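Local coordinates for uncharacterized protein PA2218 (Pseudomonas aeruginosa, PDB 2HDW) that is of unknown function but adopts the alpha/beta hydrolase fold and is probably a hydrolase, at residues A[151-159]-A[173-181]; A[223-234]-A[286-294]. One frame throughout, in Å; residues are numbered along the deposited sequence.

Interaction 1. Residues A[151-159]-A[173-181]; sequences NTEDFSAAV and IGVIGICGW
The six-membered ring of W181 turns an edge toward the face of F155 in an offset edge-to-face pair, its centroid 5.5 Å from that of the phenyl ring and the planes 64° apart. The nearest atoms are W181 CE3 and F155 CD1, 3.5 Å from each other. In plane at the F155 edge lie I176 O, 3.5 Å from F155 CZ, and the carbonyl oxygen of W181, where the slightly positive ring hydrogens probably face backbone oxygens. D154 OD2 lies at the indole edge, 3.8 Å from W181 CH2, the carboxylate nearly coplanar with the ring; D154 OD1 is held by S133 and N75. From the first turn of segment 151-159, N151 O comes obliquely to within 3.1 Å of W181 CZ3. V159 CG1, anti to its own N (chi1 172°), reaches I173 CG2 at 4.2 Å, while V159 CG2 meets V175 CG1. The helix and strand axes approach to 10.3 Å, roughly antiparallel. C179, with phi 53°, sits at the sharp strand-turn-helix bend, consistent with the nucleophile elbow of alpha/beta hydrolases. Helix 148-164 lies on a face of the central sheet, where strand 173-178 pairs with strands 96-102 and 197-201; F130 meets both rings edge-to-face, and helix 180-191 continues from W181.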
loop_
_atom_site.group_PDB
_atom_site.type_symbol
_atom_site.label_atom_id
_atom_site.label_comp_id
_atom_site.label_asym_id
_atom_site.label_seq_id
_atom_site.Cartn_x
_atom_site.Cartn_y
_atom_site.Cartn_z
ATOM N N ASN A 151 -6.288 6.272 5.417
ATOM C CA ASN A 151 -5.161 5.583 4.808
ATOM C C ASN A 151 -4.272 6.553 4.036
ATOM O O ASN A 151 -3.046 6.408 4.020
ATOM C CB ASN A 151 -5.661 4.438 3.917
ATOM C CG ASN A 151 -6.178 3.257 4.738
ATOM O OD1 ASN A 151 -5.781 3.075 5.892
ATOM N ND2 ASN A 151 -7.045 2.447 4.145
ATOM N N THR A 152 -4.874 7.553 3.401
ATOM C CA THR A 152 -4.067 8.538 2.691
ATOM C C THR A 152 -3.218 9.239 3.755
ATOM O O THR A 152 -2.029 9.482 3.558
ATOM C CB THR A 152 -4.957 9.550 1.939
ATOM O OG1 THR A 152 -5.599 8.885 0.841
ATOM C CG2 THR A 152 -4.131 10.713 1.415
ATOM N N GLU A 153 -3.830 9.535 4.899
ATOM C CA GLU A 153 -3.123 10.180 6.009
ATOM C C GLU A 153 -1.959 9.310 6.520
ATOM O O GLU A 153 -0.885 9.828 6.850
ATOM C CB GLU A 153 -4.109 10.478 7.147
ATOM C CG GLU A 153 -3.483 10.779 8.511
ATOM C CD GLU A 153 -2.462 11.910 8.481
ATOM O OE1 GLU A 153 -2.622 12.855 7.679
ATOM O OE2 GLU A 153 -1.500 11.862 9.281
ATOM N N ASP A 154 -2.160 7.995 6.569
ATOM C CA ASP A 154 -1.109 7.083 7.039
ATOM C C ASP A 154 0.198 7.297 6.283
ATOM O O ASP A 154 1.281 7.270 6.864
ATOM C CB ASP A 154 -1.525 5.618 6.867
ATOM C CG ASP A 154 -2.599 5.180 7.847
ATOM O OD1 ASP A 154 -2.680 5.745 8.958
ATOM O OD2 ASP A 154 -3.352 4.241 7.512
ATOM N N PHE A 155 0.098 7.503 4.977
ATOM C CA PHE A 155 1.281 7.715 4.158
ATOM C C PHE A 155 2.045 8.964 4.592
ATOM O O PHE A 155 3.267 8.946 4.692
ATOM C CB PHE A 155 0.881 7.828 2.686
ATOM C CG PHE A 155 1.474 6.761 1.814
ATOM C CD1 PHE A 155 0.685 6.094 0.879
ATOM C CD2 PHE A 155 2.827 6.441 1.906
ATOM C CE1 PHE A 155 1.236 5.121 0.044
ATOM C CE2 PHE A 155 3.393 5.469 1.075
ATOM C CZ PHE A 155 2.592 4.807 0.139
ATOM N N SER A 156 1.325 10.049 4.850
ATOM C CA SER A 156 1.970 11.284 5.268
ATOM C C SER A 156 2.447 11.207 6.717
ATOM O O SER A 156 3.357 11.933 7.118
ATOM C CB SER A 156 1.025 12.466 5.061
ATOM O OG SER A 156 0.921 12.760 3.674
ATOM N N ALA A 157 1.834 10.326 7.502
ATOM C CA ALA A 157 2.249 10.143 8.886
ATOM C C ALA A 157 3.604 9.441 8.847
ATOM O O ALA A 157 4.470 9.689 9.690
ATOM C CB ALA A 157 1.236 9.289 9.638
ATOM N N ALA A 158 3.778 8.568 7.854
ATOM C CA ALA A 158 5.028 7.835 7.683
ATOM C C ALA A 158 6.113 8.803 7.213
ATOM O O ALA A 158 7.265 8.715 7.645
ATOM C CB ALA A 158 4.849 6.703 6.672
ATOM N N VAL A 159 5.744 9.733 6.336
ATOM C CA VAL A 159 6.695 10.722 5.848
ATOM C C VAL A 159 7.106 11.607 7.028
ATOM O O VAL A 159 8.261 12.028 7.125
ATOM C CB VAL A 159 6.081 11.586 4.724
ATOM C CG1 VAL A 159 7.019 12.735 4.369
ATOM C CG2 VAL A 159 5.832 10.718 3.491
ATOM N N ILE A 173 12.618 13.127 -0.080
ATOM C CA ILE A 173 11.691 12.034 0.223
ATOM C C ILE A 173 10.783 11.669 -0.945
ATOM O O ILE A 173 10.218 12.539 -1.611
ATOM C CB ILE A 173 10.768 12.388 1.423
ATOM C CG1 ILE A 173 11.604 12.819 2.632
ATOM C CG2 ILE A 173 9.881 11.187 1.780
ATOM C CD1 ILE A 173 12.542 11.769 3.133
ATOM N N GLY A 174 10.650 10.367 -1.177
ATOM C CA GLY A 174 9.785 9.867 -2.224
ATOM C C GLY A 174 8.915 8.780 -1.624
ATOM O O GLY A 174 9.112 8.386 -0.468
ATOM N N VAL A 175 7.935 8.302 -2.384
ATOM C CA VAL A 175 7.077 7.234 -1.897
ATOM C C VAL A 175 6.772 6.216 -2.982
ATOM O O VAL A 175 6.784 6.539 -4.171
ATOM C CB VAL A 175 5.722 7.754 -1.363
ATOM C CG1 VAL A 175 5.932 8.608 -0.122
ATOM C CG2 VAL A 175 4.999 8.532 -2.445
ATOM N N ILE A 176 6.524 4.977 -2.565
ATOM C CA ILE A 176 6.155 3.922 -3.503
ATOM C C ILE A 176 4.831 3.323 -3.021
ATOM O O ILE A 176 4.717 2.901 -1.866
ATOM C CB ILE A 176 7.212 2.790 -3.572
ATOM C CG1 ILE A 176 8.531 3.317 -4.141
ATOM C CG2 ILE A 176 6.697 1.663 -4.477
ATOM C CD1 ILE A 176 9.677 2.311 -4.061
ATOM N N GLY A 177 3.836 3.305 -3.903
ATOM C CA GLY A 177 2.539 2.745 -3.557
ATOM C C GLY A 177 2.318 1.466 -4.341
ATOM O O GLY A 177 2.297 1.484 -5.572
ATOM N N ILE A 178 2.150 0.357 -3.628
ATOM C CA ILE A 178 1.951 -0.945 -4.248
ATOM C C ILE A 178 0.487 -1.383 -4.210
ATOM O O ILE A 178 -0.202 -1.201 -3.207
ATOM C CB ILE A 178 2.770 -2.048 -3.519
ATOM C CG1 ILE A 178 4.222 -1.606 -3.332
ATOM C CG2 ILE A 178 2.709 -3.345 -4.318
ATOM C CD1 ILE A 178 5.013 -2.488 -2.377
ATOM N N CYS A 179 0.021 -1.964 -5.308
ATOM C CA CYS A 179 -1.343 -2.465 -5.372
ATOM C C CYS A 179 -2.339 -1.374 -4.964
ATOM O O CYS A 179 -2.297 -0.255 -5.482
ATOM C CB CYS A 179 -1.452 -3.685 -4.446
ATOM S SG CYS A 179 -2.897 -4.760 -4.683
ATOM N N GLY A 180 -3.223 -1.698 -4.025
ATOM C CA GLY A 180 -4.214 -0.738 -3.569
ATOM C C GLY A 180 -3.633 0.555 -3.022
ATOM O O GLY A 180 -4.276 1.603 -3.076
ATOM N N TRP A 181 -2.418 0.500 -2.489
ATOM C CA TRP A 181 -1.819 1.713 -1.954
ATOM C C TRP A 181 -1.164 2.574 -3.021
ATOM O O TRP A 181 -0.635 3.657 -2.733
ATOM C CB TRP A 181 -0.844 1.371 -0.836
ATOM C CG TRP A 181 -1.581 1.107 0.437
ATOM C CD1 TRP A 181 -2.333 0.002 0.742
ATOM C CD2 TRP A 181 -1.734 2.011 1.533
ATOM N NE1 TRP A 181 -2.952 0.170 1.965
ATOM C CE2 TRP A 181 -2.602 1.396 2.468
ATOM C CE3 TRP A 181 -1.226 3.287 1.815
ATOM C CZ2 TRP A 181 -2.973 2.016 3.663
ATOM C CZ3 TRP A 181 -1.595 3.904 3.007
ATOM C CH2 TRP A 181 -2.461 3.265 3.916
#

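Interaction 2. Residues A[223-234]-A[286-294]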
loop_
_atom_site.group_PDB
_atom_site.type_symbol
_atom_site.label_atom_id
_atom_site.label_comp_id
_atom_site.label_asym_id
_atom_site.label_seq_id
_atom_site.Cartn_x
_atom_site.Cartn_y
_atom_site.Cartn_z
ATOM N N ARG A 223 -25.193 -1.374 -7.073
ATOM C CA ARG A 223 -24.517 -0.536 -6.082
ATOM C C ARG A 223 -25.506 -0.174 -4.980
ATOM O O ARG A 223 -25.184 -0.232 -3.794
ATOM C CB ARG A 223 -23.990 0.748 -6.734
ATOM C CG ARG A 223 -23.422 1.770 -5.740
ATOM C CD ARG A 223 -23.046 3.091 -6.422
ATOM N NE ARG A 223 -22.870 4.173 -5.447
ATOM C CZ ARG A 223 -21.709 4.524 -4.899
ATOM N NH1 ARG A 223 -20.586 3.895 -5.230
ATOM N NH2 ARG A 223 -21.679 5.492 -3.985
ATOM N N THR A 224 -26.713 0.205 -5.388
ATOM C CA THR A 224 -27.766 0.580 -4.453
ATOM C C THR A 224 -28.122 -0.604 -3.559
ATOM O O THR A 224 -28.331 -0.450 -2.356
ATOM C CB THR A 224 -29.022 1.047 -5.215
ATOM O OG1 THR A 224 -28.689 2.190 -6.015
ATOM C CG2 THR A 224 -30.142 1.416 -4.243
ATOM N N ARG A 225 -28.186 -1.787 -4.160
ATOM C CA ARG A 225 -28.504 -3.010 -3.434
ATOM C C ARG A 225 -27.433 -3.254 -2.366
ATOM O O ARG A 225 -27.747 -3.592 -1.227
ATOM C CB ARG A 225 -28.547 -4.180 -4.420
ATOM C CG ARG A 225 -28.943 -5.523 -3.839
ATOM C CD ARG A 225 -28.394 -6.638 -4.728
ATOM N NE ARG A 225 -28.605 -6.337 -6.145
ATOM C CZ ARG A 225 -27.812 -6.748 -7.132
ATOM N NH1 ARG A 225 -26.741 -7.487 -6.869
ATOM N NH2 ARG A 225 -28.085 -6.412 -8.386
ATOM N N THR A 226 -26.168 -3.079 -2.741
ATOM C CA THR A 226 -25.063 -3.275 -1.807
ATOM C C THR A 226 -25.145 -2.283 -0.646
ATOM O O THR A 226 -24.966 -2.653 0.514
ATOM C CB THR A 226 -23.697 -3.113 -2.523
ATOM O OG1 THR A 226 -23.557 -4.142 -3.509
ATOM C CG2 THR A 226 -22.541 -3.221 -1.524
ATOM N N LEU A 227 -25.423 -1.020 -0.960
ATOM C CA LEU A 227 -25.532 0.003 0.070
ATOM C C LEU A 227 -26.696 -0.289 1.017
ATOM O O LEU A 227 -26.582 -0.108 2.234
ATOM C CB LEU A 227 -25.696 1.377 -0.580
ATOM C CG LEU A 227 -24.460 1.851 -1.349
ATOM C CD1 LEU A 227 -24.764 3.180 -2.038
ATOM C CD2 LEU A 227 -23.272 1.989 -0.385
ATOM N N GLU A 228 -27.812 -0.757 0.465
ATOM C CA GLU A 228 -28.960 -1.082 1.294
ATOM C C GLU A 228 -28.570 -2.172 2.282
ATOM O O GLU A 228 -28.929 -2.108 3.456
ATOM C CB GLU A 228 -30.136 -1.554 0.434
ATOM C CG GLU A 228 -30.682 -0.477 -0.490
ATOM C CD GLU A 228 -31.829 -0.969 -1.349
ATOM O OE1 GLU A 228 -31.885 -2.188 -1.623
ATOM O OE2 GLU A 228 -32.662 -0.133 -1.764
ATOM N N GLN A 229 -27.828 -3.167 1.801
ATOM C CA GLN A 229 -27.379 -4.273 2.643
ATOM C C GLN A 229 -26.426 -3.779 3.725
ATOM O O GLN A 229 -26.485 -4.233 4.864
ATOM C CB GLN A 229 -26.667 -5.333 1.796
ATOM C CG GLN A 229 -27.536 -6.002 0.751
ATOM C CD GLN A 229 -26.753 -6.977 -0.112
ATOM O OE1 GLN A 229 -25.865 -6.582 -0.872
ATOM N NE2 GLN A 229 -27.075 -8.261 0.007
ATOM N N LEU A 230 -25.533 -2.862 3.361
ATOM C CA LEU A 230 -24.581 -2.320 4.326
ATOM C C LEU A 230 -25.352 -1.625 5.442
ATOM O O LEU A 230 -24.981 -1.723 6.607
ATOM C CB LEU A 230 -23.616 -1.344 3.637
ATOM C CG LEU A 230 -22.656 -2.032 2.653
ATOM C CD1 LEU A 230 -21.865 -1.008 1.853
ATOM C CD2 LEU A 230 -21.722 -2.945 3.432
ATOM N N GLY A 231 -26.430 -0.930 5.078
ATOM C CA GLY A 231 -27.248 -0.263 6.074
ATOM C C GLY A 231 -27.789 -1.280 7.067
ATOM O O GLY A 231 -27.777 -1.050 8.278
ATOM N N GLN A 232 -28.274 -2.413 6.563
ATOM C CA GLN A 232 -28.794 -3.462 7.441
ATOM C C GLN A 232 -27.674 -3.969 8.352
ATOM O O GLN A 232 -27.901 -4.282 9.522
ATOM C CB GLN A 232 -29.331 -4.648 6.624
ATOM C CG GLN A 232 -30.620 -4.409 5.850
ATOM C CD GLN A 232 -31.808 -4.112 6.749
ATOM O OE1 GLN A 232 -31.819 -4.478 7.925
ATOM N NE2 GLN A 232 -32.819 -3.459 6.193
ATOM N N GLN A 233 -26.462 -4.049 7.811
ATOM C CA GLN A 233 -25.333 -4.546 8.593
ATOM C C GLN A 233 -24.978 -3.585 9.719
ATOM O O GLN A 233 -24.608 -4.019 10.815
ATOM C CB GLN A 233 -24.112 -4.786 7.698
ATOM C CG GLN A 233 -23.006 -5.594 8.376
ATOM C CD GLN A 233 -23.514 -6.919 8.930
ATOM O OE1 GLN A 233 -24.220 -7.652 8.242
ATOM N NE2 GLN A 233 -23.150 -7.234 10.171
ATOM N N ARG A 234 -25.091 -2.282 9.460
ATOM C CA ARG A 234 -24.799 -1.300 10.499
ATOM C C ARG A 234 -25.712 -1.554 11.697
ATOM O O ARG A 234 -25.275 -1.462 12.839
ATOM C CB ARG A 234 -25.012 0.133 9.996
ATOM C CG ARG A 234 -23.964 0.638 9.014
ATOM C CD ARG A 234 -24.009 2.168 8.929
ATOM N NE ARG A 234 -23.510 2.779 10.156
ATOM C CZ ARG A 234 -22.496 3.638 10.214
ATOM N NH1 ARG A 234 -21.866 4.006 9.107
ATOM N NH2 ARG A 234 -22.082 4.097 11.387
ATOM N N MET A 286 -17.350 -5.848 7.693
ATOM C CA MET A 286 -18.339 -5.853 6.625
ATOM C C MET A 286 -18.704 -4.441 6.165
ATOM O O MET A 286 -18.995 -4.229 4.994
ATOM C CB MET A 286 -19.606 -6.606 7.068
ATOM C CG MET A 286 -19.452 -8.137 7.094
ATOM S SD MET A 286 -20.994 -9.019 7.475
ATOM C CE MET A 286 -21.783 -8.957 5.894
ATOM N N THR A 287 -18.669 -3.461 7.062
ATOM C CA THR A 287 -19.033 -2.104 6.657
ATOM C C THR A 287 -17.892 -1.199 6.161
ATOM O O THR A 287 -18.107 -0.016 5.883
ATOM C CB THR A 287 -19.827 -1.389 7.784
ATOM O OG1 THR A 287 -19.092 -1.435 9.015
ATOM C CG2 THR A 287 -21.174 -2.078 7.982
ATOM N N THR A 288 -16.691 -1.754 6.016
ATOM C CA THR A 288 -15.547 -0.967 5.543
ATOM C C THR A 288 -15.784 -0.235 4.214
ATOM O O THR A 288 -15.385 0.918 4.058
ATOM C CB THR A 288 -14.274 -1.855 5.411
ATOM O OG1 THR A 288 -13.656 -1.995 6.699
ATOM C CG2 THR A 288 -13.271 -1.240 4.435
ATOM N N PRO A 289 -16.436 -0.892 3.240
ATOM C CA PRO A 289 -16.699 -0.263 1.938
ATOM C C PRO A 289 -17.451 1.079 1.937
ATOM O O PRO A 289 -17.329 1.854 0.997
ATOM C CB PRO A 289 -17.479 -1.341 1.187
ATOM C CG PRO A 289 -16.941 -2.619 1.778
ATOM C CD PRO A 289 -16.901 -2.292 3.245
ATOM N N LEU A 290 -18.229 1.358 2.976
ATOM C CA LEU A 290 -18.992 2.605 3.015
ATOM C C LEU A 290 -18.202 3.878 2.710
ATOM O O LEU A 290 -18.687 4.749 1.986
ATOM C CB LEU A 290 -19.699 2.749 4.360
ATOM C CG LEU A 290 -20.867 1.785 4.575
ATOM C CD1 LEU A 290 -21.310 1.845 6.017
ATOM C CD2 LEU A 290 -22.021 2.141 3.628
ATOM N N SER A 291 -16.994 4.000 3.249
ATOM C CA SER A 291 -16.203 5.204 2.988
ATOM C C SER A 291 -15.657 5.214 1.566
ATOM O O SER A 291 -15.775 6.216 0.859
ATOM C CB SER A 291 -15.048 5.331 3.993
ATOM O OG SER A 291 -14.188 4.208 3.933
ATOM N N PHE A 292 -15.068 4.092 1.149
ATOM C CA PHE A 292 -14.498 3.959 -0.191
ATOM C C PHE A 292 -15.519 4.155 -1.306
ATOM O O PHE A 292 -15.208 4.730 -2.350
ATOM C CB PHE A 292 -13.840 2.581 -0.343
ATOM C CG PHE A 292 -12.576 2.429 0.453
ATOM C CD1 PHE A 292 -11.350 2.823 -0.082
ATOM C CD2 PHE A 292 -12.612 1.910 1.747
ATOM C CE1 PHE A 292 -10.174 2.704 0.659
ATOM C CE2 PHE A 292 -11.445 1.788 2.499
ATOM C CZ PHE A 292 -10.222 2.185 1.952
ATOM N N MET A 293 -16.737 3.680 -1.080
ATOM C CA MET A 293 -17.796 3.791 -2.078
ATOM C C MET A 293 -18.354 5.213 -2.168
ATOM O O MET A 293 -19.080 5.543 -3.112
ATOM C CB MET A 293 -18.946 2.815 -1.742
ATOM C CG MET A 293 -18.578 1.318 -1.776
ATOM S SD MET A 293 -19.982 0.182 -1.410
ATOM C CE MET A 293 -20.771 0.170 -2.960
ATOM N N ASN A 294 -17.985 6.061 -1.213
ATOM C CA ASN A 294 -18.523 7.422 -1.153
ATOM C C ASN A 294 -17.511 8.575 -1.197
ATOM O O ASN A 294 -17.902 9.741 -1.323
ATOM C CB ASN A 294 -19.373 7.530 0.122
ATOM C CG ASN A 294 -20.297 8.731 0.121
ATOM O OD1 ASN A 294 -20.949 9.029 -0.878
ATOM N ND2 ASN A 294 -20.375 9.414 1.256
#
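The carbonyl oxygen of M293 is gripped by both terminal nitrogens of R223. The NH2 bond is the shorter and straighter, 2.7 Å from R223 NH2 to M293 O with an N-H...O angle of 155°; NH1 stands 3.1 Å from the same oxygen at 136°. Both donors are terminal nitrogens and M293 O lies in the guanidinium plane, so the grip is end-on. NH1 lies in the carbonyl plane on a lone pair, whereas NH2 is above that plane. An extended chain, with CG anti to the backbone N (chi1 173°), carries the R223 head to this oxygen. Beside it M293 SD packs 3.9 Å from L227 CD2, and M293 CE touches T226 CG2. L230 lies at the middle of the apolar surface, its CD1 3.6 Å from L290 CD2 and its CD2 3.4 Å from M286 O. The Q233 side chain crosses that of M286 at about a right angle, with Q233 OE1 3.6 Å from M286 SD, while Q233 NE2 bonds to D237. R234 CG passes T287 CG2. Both segments belong to the largely helical, strand-free region between strands 197-201 and 309-314, consistent with the cap many alpha/beta hydrolases insert there. Segment 286-294 is held between helix 220-240 and the body of the protein: P289 and F292 touch helix 206-212, and F292 also reaches helix 148-164.

Interaction 1 is core, centred about 7 Å from the centre of the chain with every touching residue buried; interaction 2 lies about 23 Å out and is only partly buried, although it covers more surface, 580 against 403 Å². Their chemistry follows: 151-159 and 173-181 meet through aromatic rings and branched aliphatic side chains, without a hydrogen bond assigned between them, whereas 223-234 and 286-294 add an arginine-to-carbonyl grip to a methionine and leucine surface. The first joins a helix to a strand of the central sheet, the second a long peripheral helix to a short helical turn. They meet where F292 packs against N151, linking the periphery to helix 148-164.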